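Local structure of putative NADPH:quinone oxidoreductase (Ralstonia eutropha, 3IUP) at residues 340-345 with 368-373; 41-46 with 95-100. The protein binds NADPH and probably uses it to reduce quinones, as an oxidoreductase of the medium-chain dehydrogenase/reductase type. All blocks are in the same frame, centred on the assembly; numbering follows the deposited sequence.

Interaction 1 of 2, residues 340-345 with 368-373. With NDP (NADPH dihydro-nicotinamide-adenine-dinucleotide phosphate), chain C.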
loop_
_atom_site.group_PDB
_atom_site.type_symbol
_atom_site.label_atom_id
_atom_site.label_comp_id
_atom_site.label_asym_id
_atom_site.label_seq_id
_atom_site.Cartn_x
_atom_site.Cartn_y
_atom_site.Cartn_z
ATOM N N SER A 340 -11.074 -29.447 -2.649
ATOM C CA SER A 340 -10.839 -28.801 -3.953
ATOM C C SER A 340 -11.527 -29.543 -5.089
ATOM O O SER A 340 -11.376 -30.755 -5.208
ATOM C CB SER A 340 -9.357 -28.801 -4.304
ATOM O OG SER A 340 -8.613 -27.997 -3.442
ATOM N N HIS A 341 -12.183 -28.792 -5.972
ATOM C CA HIS A 341 -12.780 -29.370 -7.181
ATOM C C HIS A 341 -11.851 -29.201 -8.381
ATOM O O HIS A 341 -11.282 -28.125 -8.567
ATOM C CB HIS A 341 -14.102 -28.665 -7.507
ATOM C CG HIS A 341 -14.676 -29.050 -8.841
ATOM N ND1 HIS A 341 -15.305 -30.267 -9.054
ATOM C CD2 HIS A 341 -14.721 -28.386 -10.027
ATOM C CE1 HIS A 341 -15.703 -30.337 -10.316
ATOM N NE2 HIS A 341 -15.358 -29.213 -10.929
ATOM N N TYR A 342 -11.695 -30.256 -9.185
ATOM C CA TYR A 342 -10.998 -30.148 -10.467
ATOM C C TYR A 342 -11.959 -30.535 -11.566
ATOM O O TYR A 342 -12.755 -31.450 -11.375
ATOM C CB TYR A 342 -9.808 -31.100 -10.504
ATOM C CG TYR A 342 -8.952 -30.982 -9.269
ATOM C CD1 TYR A 342 -8.066 -29.909 -9.107
ATOM C CD2 TYR A 342 -9.069 -31.882 -8.244
ATOM C CE1 TYR A 342 -7.275 -29.806 -7.965
ATOM C CE2 TYR A 342 -8.307 -31.779 -7.097
ATOM C CZ TYR A 342 -7.405 -30.737 -6.959
ATOM O OH TYR A 342 -6.677 -30.653 -5.799
ATOM N N SER A 343 -11.887 -29.884 -12.709
ATOM C CA SER A 343 -12.760 -30.235 -13.815
ATOM C C SER A 343 -12.206 -31.375 -14.653
ATOM O O SER A 343 -12.931 -32.004 -15.377
ATOM C CB SER A 343 -13.063 -29.010 -14.676
ATOM O OG SER A 343 -11.897 -28.534 -15.310
ATOM N N LYS A 344 -10.904 -31.653 -14.573
ATOM C CA LYS A 344 -10.313 -32.715 -15.379
ATOM C C LYS A 344 -8.994 -33.173 -14.739
ATOM O O LYS A 344 -8.298 -32.365 -14.123
ATOM C CB LYS A 344 -10.062 -32.220 -16.805
ATOM C CG LYS A 344 -9.815 -33.317 -17.864
ATOM C CD LYS A 344 -9.763 -32.633 -19.266
ATOM C CE LYS A 344 -9.764 -33.628 -20.423
ATOM N NZ LYS A 344 -11.154 -34.180 -20.681
ATOM N N GLU A 345 -8.695 -34.464 -14.827
ATOM C CA GLU A 345 -7.373 -34.985 -14.472
ATOM C C GLU A 345 -6.654 -35.380 -15.749
ATOM O O GLU A 345 -7.198 -36.157 -16.559
ATOM C CB GLU A 345 -7.479 -36.187 -13.554
ATOM C CG GLU A 345 -6.122 -36.804 -13.203
ATOM C CD GLU A 345 -6.198 -37.944 -12.199
ATOM O OE1 GLU A 345 -6.618 -37.707 -11.052
ATOM O OE2 GLU A 345 -5.798 -39.072 -12.530
ATOM N N LYS A 368 -10.348 -25.836 -12.686
ATOM C CA LYS A 368 -8.993 -26.197 -12.311
ATOM C C LYS A 368 -8.658 -27.629 -12.764
ATOM O O LYS A 368 -9.446 -28.556 -12.571
ATOM C CB LYS A 368 -8.757 -26.047 -10.828
ATOM C CG LYS A 368 -7.262 -26.199 -10.440
ATOM C CD LYS A 368 -7.007 -26.123 -8.953
ATOM C CE LYS A 368 -7.229 -24.707 -8.387
ATOM N NZ LYS A 368 -6.207 -23.755 -8.830
ATOM N N TYR A 369 -7.491 -27.782 -13.372
ATOM C CA TYR A 369 -7.041 -29.079 -13.871
ATOM C C TYR A 369 -6.065 -29.706 -12.870
ATOM O O TYR A 369 -5.259 -29.000 -12.289
ATOM C CB TYR A 369 -6.369 -28.933 -15.238
ATOM C CG TYR A 369 -7.306 -28.940 -16.434
ATOM C CD1 TYR A 369 -8.578 -28.398 -16.375
ATOM C CD2 TYR A 369 -6.885 -29.502 -17.645
ATOM C CE1 TYR A 369 -9.415 -28.436 -17.502
ATOM C CE2 TYR A 369 -7.703 -29.544 -18.762
ATOM C CZ TYR A 369 -8.969 -29.012 -18.678
ATOM O OH TYR A 369 -9.749 -29.058 -19.808
ATOM N N LEU A 370 -6.131 -31.029 -12.733
ATOM C CA LEU A 370 -5.229 -31.822 -11.864
ATOM C C LEU A 370 -4.355 -32.653 -12.787
ATOM O O LEU A 370 -4.865 -33.274 -13.717
ATOM C CB LEU A 370 -6.024 -32.749 -10.989
ATOM C CG LEU A 370 -5.251 -33.559 -9.954
ATOM C CD1 LEU A 370 -4.652 -32.597 -8.910
ATOM C CD2 LEU A 370 -6.186 -34.613 -9.318
ATOM N N ILE A 371 -3.052 -32.638 -12.564
ATOM C CA ILE A 371 -2.151 -33.480 -13.324
ATOM C C ILE A 371 -1.854 -34.720 -12.531
ATOM O O ILE A 371 -1.560 -34.666 -11.311
ATOM C CB ILE A 371 -0.810 -32.777 -13.635
ATOM C CG1 ILE A 371 -1.005 -31.484 -14.430
ATOM C CG2 ILE A 371 0.194 -33.722 -14.407
ATOM C CD1 ILE A 371 0.218 -30.531 -14.330
ATOM N N ASN A 372 -1.904 -35.861 -13.205
ATOM C CA ASN A 372 -1.339 -37.071 -12.654
ATOM C C ASN A 372 -0.122 -37.429 -13.488
ATOM O O ASN A 372 -0.264 -37.957 -14.591
ATOM C CB ASN A 372 -2.347 -38.218 -12.664
ATOM C CG ASN A 372 -1.733 -39.536 -12.186
ATOM O OD1 ASN A 372 -0.529 -39.643 -11.946
ATOM N ND2 ASN A 372 -2.581 -40.528 -12.004
ATOM N N PRO A 373 1.090 -37.134 -12.989
ATOM C CA PRO A 373 2.299 -37.331 -13.815
ATOM C C PRO A 373 2.506 -38.732 -14.279
ATOM O O PRO A 373 3.209 -38.948 -15.275
ATOM C CB PRO A 373 3.439 -36.942 -12.855
ATOM C CG PRO A 373 2.798 -35.899 -11.997
ATOM C CD PRO A 373 1.415 -36.433 -11.741
HETATM P PA NDP C . -9.179 -20.760 -9.308
HETATM O O1A NDP C . -9.861 -21.814 -8.586
HETATM O O2A NDP C . -8.586 -21.057 -10.630
HETATM O O5B NDP C . -10.319 -19.572 -9.476
HETATM C C5B NDP C . -9.882 -18.351 -10.083
HETATM C C4B NDP C . -10.984 -17.342 -9.964
HETATM O O4B NDP C . -10.481 -16.170 -10.538
HETATM C C3B NDP C . -12.259 -17.746 -10.721
HETATM O O3B NDP C . -13.454 -17.593 -9.984
HETATM C C2B NDP C . -12.298 -16.753 -11.905
HETATM O O2B NDP C . -13.611 -16.348 -12.288
HETATM C C1B NDP C . -11.524 -15.579 -11.322
HETATM N N9A NDP C . -10.879 -14.741 -12.340
HETATM C C8A NDP C . -10.062 -15.206 -13.351
HETATM N N7A NDP C . -9.586 -14.153 -14.038
HETATM C C5A NDP C . -10.078 -12.993 -13.470
HETATM C C6A NDP C . -9.938 -11.619 -13.750
HETATM N N6A NDP C . -9.263 -11.143 -14.811
HETATM N N1A NDP C . -10.586 -10.703 -12.948
HETATM C C2A NDP C . -11.381 -11.095 -11.916
HETATM N N3A NDP C . -11.513 -12.437 -11.643
HETATM C C4A NDP C . -10.881 -13.366 -12.400
HETATM O O3 NDP C . -7.981 -20.041 -8.496
HETATM P PN NDP C . -7.367 -20.504 -7.137
HETATM O O1N NDP C . -8.334 -20.690 -6.084
HETATM O O2N NDP C . -6.381 -21.623 -7.323
HETATM O O5D NDP C . -6.492 -19.177 -6.778
HETATM C C5D NDP C . -7.172 -17.985 -6.357
HETATM C C4D NDP C . -6.192 -16.816 -6.340
HETATM O O4D NDP C . -5.381 -16.972 -5.156
HETATM C C3D NDP C . -5.241 -16.708 -7.549
HETATM O O3D NDP C . -5.032 -15.360 -7.921
HETATM C C2D NDP C . -3.952 -17.273 -6.976
HETATM O O2D NDP C . -2.760 -16.877 -7.638
HETATM C C1D NDP C . -4.040 -16.701 -5.559
HETATM N N1N NDP C . -3.091 -17.323 -4.608
HETATM C C2N NDP C . -2.095 -16.526 -4.151
HETATM C C3N NDP C . -1.147 -16.997 -3.282
HETATM C C7N NDP C . -0.124 -16.055 -2.675
HETATM O O7N NDP C . 0.873 -16.646 -1.903
HETATM N N7N NDP C . -0.109 -14.728 -2.860
HETATM C C4N NDP C . -1.355 -18.299 -2.612
HETATM C C5N NDP C . -2.502 -19.102 -3.174
HETATM C C6N NDP C . -3.335 -18.572 -4.152
HETATM P P2B NDP C . -14.083 -16.369 -13.863
HETATM O O1X NDP C . -14.825 -17.695 -14.079
HETATM O O2X NDP C . -12.911 -16.240 -14.831
HETATM O O3X NDP C . -15.021 -15.158 -13.974
HETATM O O HOH W 1 -12.119 -26.170 -10.286
#
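The backbones of S343 and K344 are tied to the 368-370 edge by two hydrogen bonds. S343 N donates to K368 O (2.8 Å), tilted somewhat from the carbonyl plane, and L370 N meets K344 O almost head-on at 2.9 Å. A water, hydrogen-bonded to H341 O and accepting from K368 N, extends this backbone seam.

Two tyrosine rings receive aliphatic groups over a face. L370, whose CG stands anti to the backbone N (chi1 -175°), lays CD1 over one face of the Y342 ring, 4.0 Å from its centroid, while the aliphatic chain of K368 runs alongside the same ring. Beyond it, Y342 OH is bonded to S152. K344 CB sits over the middle of the Y369 ring, 3.9 Å from the centroid, in a second CH-pi contact; the S343 hydroxyl approaches that ring obliquely.

Strands 344-347 and 369-372 pair in parallel here, with E345 opposite L370, at one side of the mixed sheet of the GroES-like domain found in medium-chain dehydrogenases/reductases. E345 CA makes a CA-H...O contact with L370 O, and OE1 rests 3.6 Å from L370 CD2.

One further hydrogen bond reaches the cofactor. Bending at its last two torsions, K368 brings NZ within 2.6 Å of the NADPH oxygen O2N, on the nicotinamide-side phosphate.

Interaction 2 of 2, residues 41-46 with 95-100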
loop_
_atom_site.group_PDB
_atom_site.type_symbol
_atom_site.label_atom_id
_atom_site.label_comp_id
_atom_site.label_asym_id
_atom_site.label_seq_id
_atom_site.Cartn_x
_atom_site.Cartn_y
_atom_site.Cartn_z
ATOM N N ALA A 41 -0.738 -36.817 -8.216
ATOM C CA ALA A 41 -1.707 -35.713 -8.247
ATOM C C ALA A 41 -0.984 -34.404 -7.976
ATOM O O ALA A 41 -0.362 -34.242 -6.928
ATOM C CB ALA A 41 -2.837 -35.900 -7.249
ATOM N N SER A 42 -1.081 -33.463 -8.899
ATOM C CA SER A 42 -0.502 -32.144 -8.699
ATOM C C SER A 42 -1.352 -31.111 -9.460
ATOM O O SER A 42 -1.583 -31.276 -10.647
ATOM C CB SER A 42 0.937 -32.150 -9.198
ATOM O OG SER A 42 1.575 -30.922 -9.058
ATOM N N PRO A 43 -1.788 -30.047 -8.787
ATOM C CA PRO A 43 -2.715 -29.130 -9.414
ATOM C C PRO A 43 -1.992 -28.136 -10.291
ATOM O O PRO A 43 -0.826 -27.845 -10.050
ATOM C CB PRO A 43 -3.355 -28.440 -8.208
ATOM C CG PRO A 43 -2.262 -28.374 -7.219
ATOM C CD PRO A 43 -1.545 -29.690 -7.384
ATOM N N LEU A 44 -2.698 -27.619 -11.309
ATOM C CA LEU A 44 -2.261 -26.489 -12.099
ATOM C C LEU A 44 -2.866 -25.216 -11.506
ATOM O O LEU A 44 -4.017 -24.853 -11.777
ATOM C CB LEU A 44 -2.705 -26.654 -13.551
ATOM C CG LEU A 44 -1.791 -27.531 -14.380
ATOM C CD1 LEU A 44 -2.562 -28.152 -15.547
ATOM C CD2 LEU A 44 -0.584 -26.693 -14.870
ATOM N N ASN A 45 -2.134 -24.595 -10.612
ATOM C CA ASN A 45 -2.608 -23.398 -9.939
ATOM C C ASN A 45 -2.067 -22.183 -10.738
ATOM O O ASN A 45 -1.054 -22.291 -11.476
ATOM C CB ASN A 45 -2.075 -23.337 -8.529
ATOM C CG ASN A 45 -2.622 -24.403 -7.605
ATOM O OD1 ASN A 45 -3.803 -24.812 -7.690
ATOM N ND2 ASN A 45 -1.742 -24.863 -6.653
ATOM N N PRO A 46 -2.666 -21.008 -10.537
ATOM C CA PRO A 46 -2.196 -19.784 -11.216
ATOM C C PRO A 46 -0.722 -19.478 -10.993
ATOM O O PRO A 46 -0.053 -19.121 -11.943
ATOM C CB PRO A 46 -3.109 -18.701 -10.619
ATOM C CG PRO A 46 -4.414 -19.442 -10.401
ATOM C CD PRO A 46 -3.900 -20.751 -9.766
ATOM N N GLY A 95 5.719 -26.746 -10.899
ATOM C CA GLY A 95 4.727 -27.367 -10.061
ATOM C C GLY A 95 5.106 -27.249 -8.608
ATOM O O GLY A 95 6.014 -27.933 -8.141
ATOM N N ASN A 96 4.406 -26.377 -7.879
ATOM C CA ASN A 96 4.734 -26.122 -6.475
ATOM C C ASN A 96 4.465 -27.303 -5.582
ATOM O O ASN A 96 5.293 -27.626 -4.741
ATOM C CB ASN A 96 3.940 -24.935 -5.902
ATOM C CG ASN A 96 4.518 -23.612 -6.301
ATOM O OD1 ASN A 96 5.696 -23.352 -6.051
ATOM N ND2 ASN A 96 3.690 -22.728 -6.870
ATOM N N GLU A 97 3.293 -27.914 -5.726
ATOM C CA GLU A 97 2.788 -28.850 -4.741
ATOM C C GLU A 97 2.200 -30.072 -5.414
ATOM O O GLU A 97 1.791 -30.020 -6.582
ATOM C CB GLU A 97 1.689 -28.197 -3.844
ATOM C CG GLU A 97 0.407 -27.857 -4.548
ATOM C CD GLU A 97 -0.663 -27.203 -3.664
ATOM O OE1 GLU A 97 -0.620 -27.393 -2.420
ATOM O OE2 GLU A 97 -1.599 -26.594 -4.257
ATOM N N GLY A 98 2.166 -31.161 -4.675
ATOM C CA GLY A 98 1.499 -32.370 -5.151
ATOM C C GLY A 98 1.490 -33.466 -4.126
ATOM O O GLY A 98 1.929 -33.285 -2.978
ATOM N N ALA A 99 1.027 -34.620 -4.547
ATOM C CA ALA A 99 0.844 -35.722 -3.620
ATOM C C ALA A 99 1.095 -37.011 -4.330
ATOM O O ALA A 99 0.953 -37.096 -5.564
ATOM C CB ALA A 99 -0.593 -35.696 -3.034
ATOM N N GLY A 100 1.545 -38.005 -3.563
ATOM C CA GLY A 100 1.778 -39.307 -4.132
ATOM C C GLY A 100 2.158 -40.315 -3.069
ATOM O O GLY A 100 1.911 -40.117 -1.875
HETATM O O HOH W 2 1.340 -27.231 -8.010
HETATM O O HOH W 3 1.020 -23.570 -6.936
#
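With OG anti to the backbone N (chi1 180°), S42 turns its hydroxyl onto E97 O, and E97, with CG wedged between its own N and carbonyl carbon (chi1 67°), sends an otherwise extended chain across P43 to N45. S42 OG donates to E97 O at 2.6 Å, a short bond between a side chain of one segment and the backbone of the other. The P43 ring crosses the E97 side chain at about a right angle, with CG 3.5 Å from E97 OE2; its CD lies 3.4 Å from the backbone E97 O.

N45 ND2 reaches the anti side of E97 OE2 at 3.0 Å. The carboxylate oxygen lies close to the amide plane, although the two flat groups are turned 61° from each other. A water accepts from both N45 ND2 and N96 ND2, and another accepts from E97 N and is hydrogen-bonded to P43 O.

Next to these polar contacts, A41 and A99 form an antiparallel hydrogen-bonded pair: A99 N donates to A41 O at 2.8 Å, whereas the return bond from A41 N to A99 O is longer, 3.2 Å. Strands 34-43 and 98-105 thus join within the mixed sheet of the GroES-like domain. G98 CA lies 3.2 Å from A41 O, so the two backbones run close together here.

The other carboxylate oxygen, E97 OE1, accepts from the backbone N of F154 and V155, and N45 OD1 accepts from K368 NZ, the amine that also binds an NADPH phosphate. The buried glutamate therefore has donors at both oxygens, which probably favours its charged form, and its bond to ND2 helps orient the N45 amide with the carbonyl oxygen facing the cofactor-binding lysine.

The centres of interactions 1 and 2 lie 9 Å apart in one mixed sheet, where strand 34-43 is flanked by 98-105 and by 369-372, with 344-347 beyond the latter. Along the chain, interaction 2 closes before interaction 1 opens, so the C-terminal strand returns to a sheet begun by the early GroES-like region. They meet directly: I371 O and S42 N are 2.7 Å apart, a probable hydrogen bond, and I371 CD1 packs on L44 CG. The two contacts also share a string of hydrogen bonds, through N45 and K368, that ends at the cofactor, consistent with residues distant in sequence jointly shaping this part of the cofactor pocket.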